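Local coordinates for uncharacterized protein (Arthrobacter sp., PDB 3BL4) that is of unknown function but belongs to a family of the STAS clan and forms a two-chain assembly whose β-sheet continues across the subunit interface, at residues A12-L22 / R43-H53. Residues are numbered along the deposited sequence; the frame is centred on the assembly and turned at random.
Sequences AGLTLGGDGIL and RVNQLCGDDRH. With EDO (1,2-ethanediol), chain E.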
ATOM      1  N   ALA A  12      14.565  15.245   7.546  1.00 41.58           N
ATOM      2  CA  ALA A  12      13.763  14.134   7.010  1.00 41.12           C
ATOM      3  C   ALA A  12      12.465  14.621   6.356  1.00 39.60           C
ATOM      4  O   ALA A  12      11.518  13.842   6.200  1.00 40.29           O
ATOM      5  CB  ALA A  12      13.464  13.101   8.128  1.00 41.90           C
ATOM      6  N   GLY A  13      12.442  15.903   5.973  1.00 37.16           N
ATOM      7  CA  GLY A  13      11.227  16.587   5.518  1.00 35.22           C
ATOM      8  C   GLY A  13      10.051  16.466   6.486  1.00 33.49           C
ATOM      9  O   GLY A  13       8.906  16.354   6.052  1.00 33.87           O
ATOM     10  N   LEU A  14      10.331  16.478   7.790  1.00 28.89           N
ATOM     11  CA  LEU A  14       9.313  16.199   8.800  1.00 27.19           C
ATOM     12  C   LEU A  14       9.291  17.304   9.854  1.00 25.98           C
ATOM     13  O   LEU A  14      10.343  17.699  10.346  1.00 25.80           O
ATOM     14  CB  LEU A  14       9.561  14.822   9.443  1.00 24.98           C
ATOM     15  CG  LEU A  14       8.651  14.348  10.590  1.00 27.45           C
ATOM     16  CD1 LEU A  14       7.178  14.193  10.180  1.00 23.36           C
ATOM     17  CD2 LEU A  14       9.180  13.047  11.142  1.00 26.05           C
ATOM     18  N   THR A  15       8.087  17.798  10.165  1.00 24.01           N
ATOM     19  CA  THR A  15       7.866  18.790  11.205  1.00 24.13           C
ATOM     20  C   THR A  15       6.550  18.499  11.947  1.00 24.70           C
ATOM     21  O   THR A  15       5.603  18.002  11.353  1.00 25.01           O
ATOM     22  CB  THR A  15       7.805  20.215  10.620  1.00 25.07           C
ATOM     23  OG1 THR A  15       6.649  20.343   9.798  1.00 29.89           O
ATOM     24  CG2 THR A  15       9.047  20.549   9.786  1.00 24.90           C
ATOM     25  N   LEU A  16       6.530  18.752  13.258  1.00 24.94           N
ATOM     26  CA  LEU A  16       5.289  18.811  14.039  1.00 24.80           C
ATOM     27  C   LEU A  16       5.019  20.283  14.287  1.00 25.49           C
ATOM     28  O   LEU A  16       5.826  20.966  14.935  1.00 27.09           O
ATOM     29  CB  LEU A  16       5.400  18.055  15.372  1.00 23.84           C
ATOM     30  CG  LEU A  16       4.196  18.120  16.329  1.00 24.91           C
ATOM     31  CD1 LEU A  16       2.959  17.454  15.738  1.00 24.56           C
ATOM     32  CD2 LEU A  16       4.525  17.529  17.705  1.00 24.54           C
ATOM     33  N   GLY A  17       3.900  20.765  13.761  1.00 26.16           N
ATOM     34  CA  GLY A  17       3.536  22.173  13.872  1.00 27.30           C
ATOM     35  C   GLY A  17       2.994  22.550  15.234  1.00 28.76           C
ATOM     36  O   GLY A  17       2.607  21.686  16.036  1.00 28.55           O
ATOM     37  N   GLY A  18       2.974  23.857  15.495  1.00 30.83           N
ATOM     38  CA  GLY A  18       2.300  24.419  16.670  1.00 29.93           C
ATOM     39  C   GLY A  18       0.793  24.208  16.611  1.00 30.36           C
ATOM     40  O   GLY A  18       0.141  24.131  17.645  1.00 31.33           O
ATOM     41  N   ASP A  19       0.246  24.104  15.400  1.00 29.97           N
ATOM     42  CA  ASP A  19      -1.157  23.710  15.193  1.00 30.15           C
ATOM     43  C   ASP A  19      -1.447  22.239  15.535  1.00 29.68           C
ATOM     44  O   ASP A  19      -2.591  21.803  15.418  1.00 30.61           O
ATOM     45  CB  ASP A  19      -1.606  24.006  13.741  1.00 29.48           C
ATOM     46  CG  ASP A  19      -0.709  23.357  12.687  1.00 31.64           C
ATOM     47  OD1 ASP A  19       0.164  22.538  13.046  1.00 25.31           O
ATOM     48  OD2 ASP A  19      -0.879  23.674  11.487  1.00 36.35           O
ATOM     49  N   GLY A  20      -0.420  21.481  15.926  1.00 28.89           N
ATOM     50  CA  GLY A  20      -0.574  20.074  16.316  1.00 28.49           C
ATOM     51  C   GLY A  20      -0.673  19.096  15.159  1.00 28.80           C
ATOM     52  O   GLY A  20      -0.989  17.923  15.351  1.00 29.87           O
ATOM     53  N   ILE A  21      -0.396  19.573  13.951  1.00 28.97           N
ATOM     54  CA  ILE A  21      -0.463  18.738  12.756  1.00 27.88           C
ATOM     55  C   ILE A  21       0.953  18.358  12.327  1.00 25.03           C
ATOM     56  O   ILE A  21       1.814  19.217  12.261  1.00 26.13           O
ATOM     57  CB  ILE A  21      -1.247  19.480  11.655  1.00 26.89           C
ATOM     58  CG1 ILE A  21      -2.731  19.476  12.034  1.00 28.86           C
ATOM     59  CG2 ILE A  21      -1.043  18.839  10.327  1.00 22.14           C
ATOM     60  CD1 ILE A  21      -3.560  20.480  11.298  1.00 30.47           C
ATOM     61  N   LEU A  22       1.192  17.068  12.091  1.00 23.72           N
ATOM     62  CA  LEU A  22       2.448  16.604  11.485  1.00 24.66           C
ATOM     63  C   LEU A  22       2.441  16.855   9.987  1.00 24.96           C
ATOM     64  O   LEU A  22       1.425  16.648   9.338  1.00 24.54           O
ATOM     65  CB  LEU A  22       2.659  15.101  11.701  1.00 25.67           C
ATOM     66  CG  LEU A  22       2.910  14.550  13.105  1.00 25.52           C
ATOM     67  CD1 LEU A  22       2.453  13.094  13.197  1.00 22.35           C
ATOM     68  CD2 LEU A  22       4.362  14.680  13.491  1.00 27.07           C
ATOM     69  N   ARG A  43      10.533   7.727  11.369  1.00 26.65           N
ATOM     70  CA  ARG A  43      10.861   9.082  11.806  1.00 27.05           C
ATOM     71  C   ARG A  43       9.645   9.824  12.374  1.00 25.58           C
ATOM     72  O   ARG A  43       9.779  10.597  13.310  1.00 24.00           O
ATOM     73  CB  ARG A  43      11.475   9.894  10.654  1.00 26.64           C
ATOM     74  CG  ARG A  43      12.775   9.325  10.056  1.00 30.11           C
ATOM     75  CD  ARG A  43      13.891   9.084  11.096  1.00 36.06           C
ATOM     76  NE  ARG A  43      14.283  10.313  11.792  1.00 38.64           N
ATOM     77  CZ  ARG A  43      15.047  11.288  11.281  1.00 45.47           C
ATOM     78  NH1 ARG A  43      15.551  11.224  10.047  1.00 43.50           N
ATOM     79  NH2 ARG A  43      15.308  12.357  12.020  1.00 45.09           N
ATOM     80  N   VAL A  44       8.479   9.615  11.780  1.00 26.31           N
ATOM     81  CA  VAL A  44       7.229  10.172  12.309  1.00 26.14           C
ATOM     82  C   VAL A  44       6.971   9.658  13.720  1.00 27.92           C
ATOM     83  O   VAL A  44       6.604  10.427  14.617  1.00 30.14           O
ATOM     84  CB  VAL A  44       6.019   9.773  11.450  1.00 25.20           C
ATOM     85  CG1 VAL A  44       4.715  10.024  12.219  1.00 23.03           C
ATOM     86  CG2 VAL A  44       6.040  10.505  10.100  1.00 21.46           C
ATOM     87  N   ASN A  45       7.144   8.351  13.898  1.00 28.12           N
ATOM     88  CA  ASN A  45       6.910   7.701  15.188  1.00 28.89           C
ATOM     89  C   ASN A  45       7.924   8.149  16.220  1.00 27.62           C
ATOM     90  O   ASN A  45       7.547   8.414  17.339  1.00 27.11           O
ATOM     91  CB  ASN A  45       6.910   6.162  15.060  1.00 28.61           C
ATOM     92  CG  ASN A  45       5.691   5.628  14.302  1.00 29.44           C
ATOM     93  OD1 ASN A  45       4.633   6.259  14.293  1.00 27.48           O
ATOM     94  ND2 ASN A  45       5.841   4.459  13.665  1.00 18.79           N
ATOM     95  N   GLN A  46       9.192   8.253  15.838  1.00 27.85           N
ATOM     96  CA  GLN A  46      10.224   8.725  16.763  1.00 30.01           C
ATOM     97  C   GLN A  46       9.971  10.174  17.203  1.00 30.41           C
ATOM     98  O   GLN A  46      10.189  10.520  18.362  1.00 32.12           O
ATOM     99  CB  GLN A  46      11.608   8.598  16.138  1.00 28.44           C
ATOM    100  CG  GLN A  46      12.073   7.166  15.921  1.00 31.24           C
ATOM    101  CD  GLN A  46      13.439   7.088  15.232  1.00 31.41           C
ATOM    102  OE1 GLN A  46      13.804   7.964  14.450  1.00 30.62           O
ATOM    103  NE2 GLN A  46      14.201   6.040  15.542  1.00 31.81           N
ATOM    104  N   LEU A  47       9.490  11.012  16.289  1.00 29.72           N
ATOM    105  CA  LEU A  47       9.192  12.411  16.618  1.00 29.27           C
ATOM    106  C   LEU A  47       8.000  12.498  17.549  1.00 29.91           C
ATOM    107  O   LEU A  47       7.991  13.315  18.450  1.00 30.66           O
ATOM    108  CB  LEU A  47       8.939  13.228  15.345  1.00 28.95           C
ATOM    109  CG  LEU A  47       8.454  14.671  15.468  1.00 30.28           C
ATOM    110  CD1 LEU A  47       9.392  15.464  16.363  1.00 26.14           C
ATOM    111  CD2 LEU A  47       8.343  15.304  14.099  1.00 29.36           C
ATOM    112  N   CYS A  48       6.988  11.668  17.322  1.00 31.61           N
ATOM    113  CA  CYS A  48       5.741  11.735  18.089  1.00 32.01           C
ATOM    114  C   CYS A  48       5.888  11.192  19.505  1.00 33.44           C
ATOM    115  O   CYS A  48       5.224  11.664  20.430  1.00 32.12           O
ATOM    116  CB  CYS A  48       4.644  10.955  17.382  1.00 31.51           C
ATOM    117  SG  CYS A  48       3.974  11.773  15.930  1.00 28.91           S
ATOM    118  N   GLY A  49       6.740  10.187  19.652  1.00 33.83           N
ATOM    119  CA  GLY A  49       6.913   9.522  20.924  1.00 35.33           C
ATOM    120  C   GLY A  49       5.588   8.934  21.339  1.00 36.08           C
ATOM    121  O   GLY A  49       4.989   8.173  20.582  1.00 36.46           O
ATOM    122  N   ASP A  50       5.123   9.315  22.527  1.00 38.44           N
ATOM    123  CA  ASP A  50       3.896   8.762  23.123  1.00 39.99           C
ATOM    124  C   ASP A  50       2.618   9.392  22.595  1.00 39.03           C
ATOM    125  O   ASP A  50       1.525   8.858  22.821  1.00 39.63           O
ATOM    126  CB  ASP A  50       3.914   8.937  24.653  1.00 42.12           C
ATOM    127  CG  ASP A  50       4.782   7.901  25.352  1.00 46.56           C
ATOM    128  OD1 ASP A  50       4.658   6.699  25.011  1.00 51.55           O
ATOM    129  OD2 ASP A  50       5.580   8.290  26.243  1.00 50.63           O
ATOM    130  N   ASP A  51       2.757  10.530  21.916  1.00 37.54           N
ATOM    131  CA  ASP A  51       1.621  11.348  21.506  1.00 36.95           C
ATOM    132  C   ASP A  51       1.150  11.024  20.099  1.00 35.03           C
ATOM    133  O   ASP A  51       1.912  10.532  19.283  1.00 34.42           O
ATOM    134  CB  ASP A  51       1.997  12.832  21.575  1.00 37.77           C
ATOM    135  CG  ASP A  51       2.162  13.333  23.002  1.00 42.02           C
ATOM    136  OD1 ASP A  51       1.602  12.707  23.935  1.00 41.21           O
ATOM    137  OD2 ASP A  51       2.834  14.366  23.183  1.00 42.83           O
ATOM    138  N   ARG A  52      -0.108  11.338  19.819  1.00 33.22           N
ATOM    139  CA  ARG A  52      -0.674  11.123  18.503  1.00 33.09           C
ATOM    140  C   ARG A  52      -1.168  12.434  17.901  1.00 31.52           C
ATOM    141  O   ARG A  52      -1.758  13.266  18.600  1.00 30.55           O
ATOM    142  CB  ARG A  52      -1.800  10.103  18.588  1.00 33.96           C
ATOM    143  CG  ARG A  52      -1.268   8.705  18.806  1.00 42.15           C
ATOM    144  CD  ARG A  52      -2.323   7.741  19.284  1.00 52.17           C
ATOM    145  NE  ARG A  52      -2.142   6.470  18.593  1.00 56.52           N
ATOM    146  CZ  ARG A  52      -2.834   6.070  17.526  1.00 63.23           C
ATOM    147  NH1 ARG A  52      -3.820   6.814  17.008  1.00 62.58           N
ATOM    148  NH2 ARG A  52      -2.545   4.893  16.976  1.00 64.10           N
ATOM    149  N   HIS A  53      -0.924  12.609  16.600  1.00 28.46           N
ATOM    150  CA  HIS A  53      -1.306  13.830  15.881  1.00 26.77           C
ATOM    151  C   HIS A  53      -1.790  13.501  14.495  1.00 26.33           C
ATOM    152  O   HIS A  53      -1.362  12.515  13.912  1.00 27.08           O
ATOM    153  CB  HIS A  53      -0.123  14.789  15.721  1.00 26.96           C
ATOM    154  CG  HIS A  53       0.586  15.110  16.996  1.00 26.42           C
ATOM    155  ND1 HIS A  53       1.798  14.544  17.337  1.00 26.35           N
ATOM    156  CD2 HIS A  53       0.254  15.929  18.015  1.00 21.51           C
ATOM    157  CE1 HIS A  53       2.185  15.010  18.507  1.00 23.44           C
ATOM    158  NE2 HIS A  53       1.266  15.852  18.940  1.00 26.69           N
TER
HETATM  159  C1  EDO E 126      -7.208   8.192  18.900  1.00 57.21           C
HETATM  160  O1  EDO E 126      -6.247   8.395  17.843  1.00 54.60           O
HETATM  161  C2  EDO E 126      -6.540   8.076  20.277  1.00 54.90           C
HETATM  162  O2  EDO E 126      -5.311   7.325  20.229  1.00 53.74           O
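L22 sits with its branched end against C48, CD1 3.4 Å from SG and CD2 3.8 Å from it, in the tightly packed part of this contact between the β-hairpin 14–25 and the end of helix 34–48. Its CD1 also meets V44 CG1, while the L22 and L47 side chains slide past each other in opposite directions, CD2 to CD2 at 4.1 Å. M55 of strand 53–58 touches both L22 and V44, continuing the apolar cluster onto the next strand. L14, on an outermost strand of the sheet within this chain, reaches toward L47 tip to tip, CG to CD2 at 3.6 Å; with its CG anti to the backbone N (chi1 177°) and chi2 at 62°, L14 CD2 lies 3.3 Å from R43 O. Past the helix end the chain returns to H53, whose side chain L16 crosses at about a right angle: CD1 stands over the middle of one imidazole face, 3.6 Å from the centroid and 13° off the normal, a CH-pi contact. C48 SG lies at the edge of the same ring, and G20 O comes within 3.3 Å of H53 CB.

The looser side is the rim, where A12 CB rests over a face of the guanidinium of partly exposed R43, whose NH2 bonds to T10 O, and where L47 remains exposed. H53 also pairs in parallel with a strand of the second subunit, so the sheet continues through the dimer. The two segments are thus held together by apolar packing and a CH-pi contact, not by polar bonds; H53 ND1, buried under L16 without a polar partner in the model, probably pays a desolvation cost.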